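Local coordinates for capsid protein (Infectious hypodermal and hematopoietic necrosis virus, PDB 3N7X), which forms the icosahedral shell of a shrimp densovirus, sixty copies of one beta-barrel subunit that probably enclose the viral genome, at residues S45-F50 / H292-L297; V113-V118 / T212-T217. One frame throughout, in Å; residues are numbered along the deposited sequence.

In the fold
Both contacts belong to one antiparallel sheet of the capsid beta-barrel. Strand 281-296 lies between strands 45-59 and 111-131, pairing with the first in contact 1, and strand 111-131 in turn pairs with strand 208-214 in contact 2. Their centres lie about 13 Å apart. Along the chain, contact 2 is nested within the span closed by contact 1, 45-50 coming first and 292-297 last. The two meet directly, since E294 OE1 lies 2.7 Å from H114 NE2, a probable hydrogen bond. Two further subunits reach contact 1, about 19 Å from the chain centre, whereas contact 2, at about 11 Å, is touched by no other chain, so the sheet runs from a subunit interface into the body of the protomer.

Contact 1. Residues S45-F50 / H292-L297; sequences SIHITF and HLEVRL
S45 OG donates a 2.6 Å hydrogen bond to E294 OE2, meeting the carboxylate on its anti side, on one face of an antiparallel ladder in the capsid beta-barrel. The strand axes run at 154° to each other. I46 pairs with V295 and I48 with L293 as hydrogen-bonded pairs, I46 N lying 2.8 Å from V295 O. Beside the serine, H47 and E294 lie side by side and point the same way: E294 CG sits over the H47 imidazole face, 4.0 Å from the ring centroid, and the carboxylate is turned 29° from the ring plane. E294 reaches there through an extended chain, with CG anti to the backbone N (chi1 176°). On this same polar face, T49 OG1 lies in the plane of the H292 ring and shares a 3.0 Å hydrogen bond with H292 ND1.

The other face is apolar. I48 CD1 meets V295 CG2 at 3.9 Å, and L293 CD2 approaches the F50 ring at its edge, 3.9 Å from F50 CE2. Helix 97-109 lies against this side, with M106 on V295 and M105 on L297, while I46 packs on I46 of a second subunit.

Back on the polar face, H114 NE2 of strand 111-131 is bonded to E294 OE1, so S45 on OE2 and H114 on OE1 should limit the carboxylate's rotation. R296, also on the S45 and E294 face, forms a salt bridge through NH2 to OXT of N329 of a third subunit.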
loop_
_atom_site.group_PDB
_atom_site.type_symbol
_atom_site.label_atom_id
_atom_site.label_comp_id
_atom_site.label_asym_id
_atom_site.label_seq_id
_atom_site.Cartn_x
_atom_site.Cartn_y
_atom_site.Cartn_z
ATOM N N SER A 45 -67.286 -26.613 -49.526
ATOM C CA SER A 45 -68.586 -25.979 -49.411
ATOM C C SER A 45 -68.557 -24.469 -49.582
ATOM O O SER A 45 -67.498 -23.875 -49.765
ATOM C CB SER A 45 -69.166 -26.308 -48.038
ATOM O OG SER A 45 -68.271 -25.891 -47.015
ATOM N N ILE A 46 -69.737 -23.859 -49.512
ATOM C CA ILE A 46 -69.871 -22.415 -49.635
ATOM C C ILE A 46 -70.707 -21.891 -48.475
ATOM O O ILE A 46 -71.468 -22.642 -47.862
ATOM C CB ILE A 46 -70.560 -22.028 -50.943
ATOM C CG1 ILE A 46 -71.905 -22.748 -51.042
ATOM C CG2 ILE A 46 -69.662 -22.351 -52.119
ATOM C CD1 ILE A 46 -72.746 -22.299 -52.211
ATOM N N HIS A 47 -70.567 -20.600 -48.183
ATOM C CA HIS A 47 -71.298 -19.974 -47.083
ATOM C C HIS A 47 -72.215 -18.866 -47.578
ATOM O O HIS A 47 -71.817 -18.035 -48.389
ATOM C CB HIS A 47 -70.311 -19.410 -46.058
ATOM C CG HIS A 47 -69.502 -20.461 -45.363
ATOM N ND1 HIS A 47 -69.872 -21.007 -44.150
ATOM C CD2 HIS A 47 -68.365 -21.101 -45.732
ATOM C CE1 HIS A 47 -68.995 -21.935 -43.803
ATOM N NE2 HIS A 47 -68.072 -22.012 -44.746
ATOM N N ILE A 48 -73.450 -18.865 -47.089
ATOM C CA ILE A 48 -74.420 -17.853 -47.476
ATOM C C ILE A 48 -75.049 -17.261 -46.229
ATOM O O ILE A 48 -75.527 -17.994 -45.360
ATOM C CB ILE A 48 -75.575 -18.433 -48.341
ATOM C CG1 ILE A 48 -75.036 -19.057 -49.625
ATOM C CG2 ILE A 48 -76.550 -17.328 -48.706
ATOM C CD1 ILE A 48 -74.500 -20.451 -49.453
ATOM N N THR A 49 -75.048 -15.936 -46.142
ATOM C CA THR A 49 -75.650 -15.256 -45.007
ATOM C C THR A 49 -76.992 -14.657 -45.417
ATOM O O THR A 49 -77.123 -14.086 -46.498
ATOM C CB THR A 49 -74.748 -14.129 -44.480
ATOM O OG1 THR A 49 -73.560 -14.698 -43.919
ATOM C CG2 THR A 49 -75.474 -13.320 -43.405
ATOM N N PHE A 50 -77.984 -14.805 -44.548
ATOM C CA PHE A 50 -79.313 -14.267 -44.799
ATOM C C PHE A 50 -79.545 -13.138 -43.812
ATOM O O PHE A 50 -79.231 -13.274 -42.626
ATOM C CB PHE A 50 -80.366 -15.355 -44.598
ATOM C CG PHE A 50 -80.321 -16.431 -45.640
ATOM C CD1 PHE A 50 -81.151 -16.370 -46.756
ATOM C CD2 PHE A 50 -79.413 -17.484 -45.532
ATOM C CE1 PHE A 50 -81.081 -17.341 -47.756
ATOM C CE2 PHE A 50 -79.333 -18.461 -46.525
ATOM C CZ PHE A 50 -80.171 -18.387 -47.642
ATOM N N HIS A 292 -76.636 -17.838 -40.736
ATOM C CA HIS A 292 -75.434 -18.232 -41.459
ATOM C C HIS A 292 -75.600 -19.670 -41.918
ATOM O O HIS A 292 -75.645 -20.598 -41.108
ATOM C CB HIS A 292 -74.193 -18.098 -40.570
ATOM C CG HIS A 292 -73.908 -16.691 -40.141
ATOM N ND1 HIS A 292 -73.755 -15.654 -41.041
ATOM C CD2 HIS A 292 -73.765 -16.144 -38.909
ATOM C CE1 HIS A 292 -73.530 -14.530 -40.382
ATOM N NE2 HIS A 292 -73.531 -14.799 -39.088
ATOM N N LEU A 293 -75.696 -19.839 -43.232
ATOM C CA LEU A 293 -75.879 -21.148 -43.826
ATOM C C LEU A 293 -74.621 -21.612 -44.544
ATOM O O LEU A 293 -73.886 -20.809 -45.120
ATOM C CB LEU A 293 -77.030 -21.094 -44.825
ATOM C CG LEU A 293 -77.476 -22.431 -45.415
ATOM C CD1 LEU A 293 -78.267 -23.209 -44.377
ATOM C CD2 LEU A 293 -78.331 -22.184 -46.641
ATOM N N GLU A 294 -74.366 -22.913 -44.487
ATOM C CA GLU A 294 -73.222 -23.482 -45.180
ATOM C C GLU A 294 -73.795 -24.578 -46.057
ATOM O O GLU A 294 -74.524 -25.454 -45.589
ATOM C CB GLU A 294 -72.189 -24.060 -44.207
ATOM C CG GLU A 294 -71.023 -24.748 -44.917
ATOM C CD GLU A 294 -69.901 -25.190 -43.980
ATOM O OE1 GLU A 294 -70.144 -25.342 -42.762
ATOM O OE2 GLU A 294 -68.767 -25.400 -44.470
ATOM N N VAL A 295 -73.489 -24.506 -47.344
ATOM C CA VAL A 295 -73.992 -25.481 -48.287
ATOM C C VAL A 295 -72.849 -26.238 -48.926
ATOM O O VAL A 295 -71.824 -25.675 -49.317
ATOM C CB VAL A 295 -74.826 -24.818 -49.393
ATOM C CG1 VAL A 295 -75.350 -25.876 -50.348
ATOM C CG2 VAL A 295 -75.974 -24.040 -48.778
ATOM N N ARG A 296 -73.062 -27.535 -49.032
ATOM C CA ARG A 296 -72.107 -28.459 -49.594
ATOM C C ARG A 296 -72.131 -28.379 -51.133
ATOM O O ARG A 296 -73.196 -28.251 -51.740
ATOM C CB ARG A 296 -72.498 -29.838 -49.074
ATOM C CG ARG A 296 -71.555 -30.935 -49.348
ATOM C CD ARG A 296 -70.258 -30.838 -48.585
ATOM N NE ARG A 296 -69.442 -31.916 -49.117
ATOM C CZ ARG A 296 -69.500 -33.170 -48.691
ATOM N NH1 ARG A 296 -70.309 -33.500 -47.695
ATOM N NH2 ARG A 296 -68.818 -34.110 -49.324
ATOM N N LEU A 297 -70.959 -28.427 -51.765
ATOM C CA LEU A 297 -70.883 -28.365 -53.229
ATOM C C LEU A 297 -71.021 -29.737 -53.882
ATOM O O LEU A 297 -70.720 -30.766 -53.270
ATOM C CB LEU A 297 -69.547 -27.767 -53.671
ATOM C CG LEU A 297 -69.326 -26.263 -53.526
ATOM C CD1 LEU A 297 -67.875 -25.923 -53.836
ATOM C CD2 LEU A 297 -70.255 -25.526 -54.471
HETATM O O HOH W 1 -72.117 -19.467 -42.443
#

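Contact 2. Residues V113-V118 / T212-T217; sequences VHKAGV and TIHGDT
K115 lays its aliphatic chain over one face of the H214 imidazole, the two side chains running alongside each other in the same direction. K115 CG stands 4.2 Å from the centroid of the H214 ring and 26° off the ring normal, the geometry of a CH-pi contact. Farther along the lysine, K115 CE comes 3.8 Å from H214 NE2. Two torsions account for the overlap: K115 has CG anti to the backbone N and is extended to its end, whereas H214 turns its ring back beside its own N. The lysine NZ ends 4.6 Å from H214 NE2, without contact; were the histidine protonated, the two charges would probably disfavour each other.

The backbones carrying this pair, strands 111-131 and 208-214, join in the antiparallel sheet of the capsid beta-barrel, their local axes at 166°. A116 and I213 form a hydrogen-bonded pair, with I213 N to A116 O at 2.8 Å, and their side chains turn to the face remote from K115, where A116 CB meets I213 CG2. W261 packs on I213 there, and L291 of strand 281-296 on A116. At G117 the strands come close, G117 CA lying 3.9 Å from T212 CA.

Where strand 208-214 ends, residues 215-217 stay attached by different means. G215 N donates to H114 O from 46° above the carbonyl plane, and water 3 donates to that same oxygen and to G215 O. The H114 ring crosses the T217 side chain at about a right angle, H114 ND1 lying 3.6 Å from T217 CG2; H114 NE2 is hydrogen-bonded to E294 OE1 of strand 281-296. Water 2 accepts from V113 N and donates to D216 O at 2.7 Å, tying the loop to the strand.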
loop_
_atom_site.group_PDB
_atom_site.type_symbol
_atom_site.label_atom_id
_atom_site.label_comp_id
_atom_site.label_asym_id
_atom_site.label_seq_id
_atom_site.Cartn_x
_atom_site.Cartn_y
_atom_site.Cartn_z
ATOM N N VAL A 113 -76.583 -25.148 -40.463
ATOM C CA VAL A 113 -76.893 -23.813 -39.987
ATOM C C VAL A 113 -75.940 -23.617 -38.820
ATOM O O VAL A 113 -75.954 -24.383 -37.852
ATOM C CB VAL A 113 -78.334 -23.682 -39.485
ATOM C CG1 VAL A 113 -78.542 -22.292 -38.895
ATOM C CG2 VAL A 113 -79.302 -23.910 -40.627
ATOM N N HIS A 114 -75.088 -22.607 -38.921
ATOM C CA HIS A 114 -74.125 -22.327 -37.871
ATOM C C HIS A 114 -74.730 -21.488 -36.768
ATOM O O HIS A 114 -74.832 -21.923 -35.625
ATOM C CB HIS A 114 -72.910 -21.607 -38.456
ATOM C CG HIS A 114 -72.037 -22.493 -39.285
ATOM N ND1 HIS A 114 -71.211 -23.450 -38.732
ATOM C CD2 HIS A 114 -71.906 -22.616 -40.627
ATOM C CE1 HIS A 114 -70.613 -24.124 -39.698
ATOM N NE2 HIS A 114 -71.017 -23.639 -40.857
ATOM N N LYS A 115 -75.154 -20.288 -37.123
ATOM C CA LYS A 115 -75.713 -19.370 -36.151
ATOM C C LYS A 115 -76.873 -18.606 -36.782
ATOM O O LYS A 115 -76.909 -18.399 -37.996
ATOM C CB LYS A 115 -74.607 -18.408 -35.714
ATOM C CG LYS A 115 -74.929 -17.518 -34.544
ATOM C CD LYS A 115 -73.758 -16.580 -34.246
ATOM C CE LYS A 115 -74.065 -15.667 -33.053
ATOM N NZ LYS A 115 -73.011 -14.635 -32.796
ATOM N N ALA A 116 -77.833 -18.205 -35.960
ATOM C CA ALA A 116 -78.977 -17.446 -36.438
ATOM C C ALA A 116 -79.558 -16.708 -35.244
ATOM O O ALA A 116 -79.306 -17.081 -34.095
ATOM C CB ALA A 116 -80.015 -18.373 -37.043
ATOM N N GLY A 117 -80.323 -15.655 -35.506
ATOM C CA GLY A 117 -80.903 -14.918 -34.403
ATOM C C GLY A 117 -81.633 -13.649 -34.780
ATOM O O GLY A 117 -81.775 -13.310 -35.959
ATOM N N VAL A 118 -82.092 -12.943 -33.754
ATOM C CA VAL A 118 -82.823 -11.702 -33.929
ATOM C C VAL A 118 -82.431 -10.702 -32.875
ATOM O O VAL A 118 -81.944 -11.059 -31.798
ATOM C CB VAL A 118 -84.335 -11.913 -33.768
ATOM C CG1 VAL A 118 -85.095 -10.667 -34.202
ATOM C CG2 VAL A 118 -84.762 -13.094 -34.574
ATOM N N THR A 212 -80.199 -15.573 -29.953
ATOM C CA THR A 212 -79.562 -16.321 -31.023
ATOM C C THR A 212 -79.626 -17.814 -30.761
ATOM O O THR A 212 -79.968 -18.260 -29.667
ATOM C CB THR A 212 -78.077 -15.930 -31.181
ATOM O OG1 THR A 212 -77.351 -16.381 -30.036
ATOM C CG2 THR A 212 -77.922 -14.425 -31.298
ATOM N N ILE A 213 -79.295 -18.583 -31.786
ATOM C CA ILE A 213 -79.285 -20.024 -31.675
ATOM C C ILE A 213 -78.130 -20.535 -32.518
ATOM O O ILE A 213 -77.868 -20.020 -33.604
ATOM C CB ILE A 213 -80.612 -20.627 -32.177
ATOM C CG1 ILE A 213 -80.538 -22.154 -32.132
ATOM C CG2 ILE A 213 -80.905 -20.144 -33.591
ATOM C CD1 ILE A 213 -81.868 -22.832 -32.391
ATOM N N HIS A 214 -77.413 -21.519 -31.997
ATOM C CA HIS A 214 -76.304 -22.110 -32.730
ATOM C C HIS A 214 -76.738 -23.525 -33.084
ATOM O O HIS A 214 -77.107 -24.306 -32.204
ATOM C CB HIS A 214 -75.035 -22.159 -31.876
ATOM C CG HIS A 214 -74.501 -20.810 -31.497
ATOM N ND1 HIS A 214 -75.058 -20.038 -30.497
ATOM C CD2 HIS A 214 -73.453 -20.100 -31.980
ATOM C CE1 HIS A 214 -74.375 -18.912 -30.380
ATOM N NE2 HIS A 214 -73.396 -18.924 -31.268
ATOM N N GLY A 215 -76.707 -23.849 -34.370
ATOM C CA GLY A 215 -77.116 -25.174 -34.794
ATOM C C GLY A 215 -76.022 -26.202 -34.607
ATOM O O GLY A 215 -74.841 -25.863 -34.560
ATOM N N ASP A 216 -76.415 -27.466 -34.487
ATOM C CA ASP A 216 -75.453 -28.544 -34.333
ATOM C C ASP A 216 -74.791 -28.718 -35.694
ATOM O O ASP A 216 -75.473 -28.795 -36.716
ATOM C CB ASP A 216 -76.156 -29.834 -33.943
ATOM C CG ASP A 216 -75.185 -30.902 -33.521
ATOM O OD1 ASP A 216 -75.022 -31.098 -32.298
ATOM O OD2 ASP A 216 -74.568 -31.530 -34.409
ATOM N N THR A 217 -73.468 -28.800 -35.711
ATOM C CA THR A 217 -72.757 -28.915 -36.975
ATOM C C THR A 217 -72.071 -30.241 -37.266
ATOM O O THR A 217 -71.280 -30.327 -38.209
ATOM C CB THR A 217 -71.699 -27.805 -37.098
ATOM O OG1 THR A 217 -70.811 -27.867 -35.974
ATOM C CG2 THR A 217 -72.360 -26.440 -37.140
HETATM O O HOH W 2 -76.901 -26.931 -38.125
HETATM O O HOH W 3 -73.005 -23.301 -34.419
#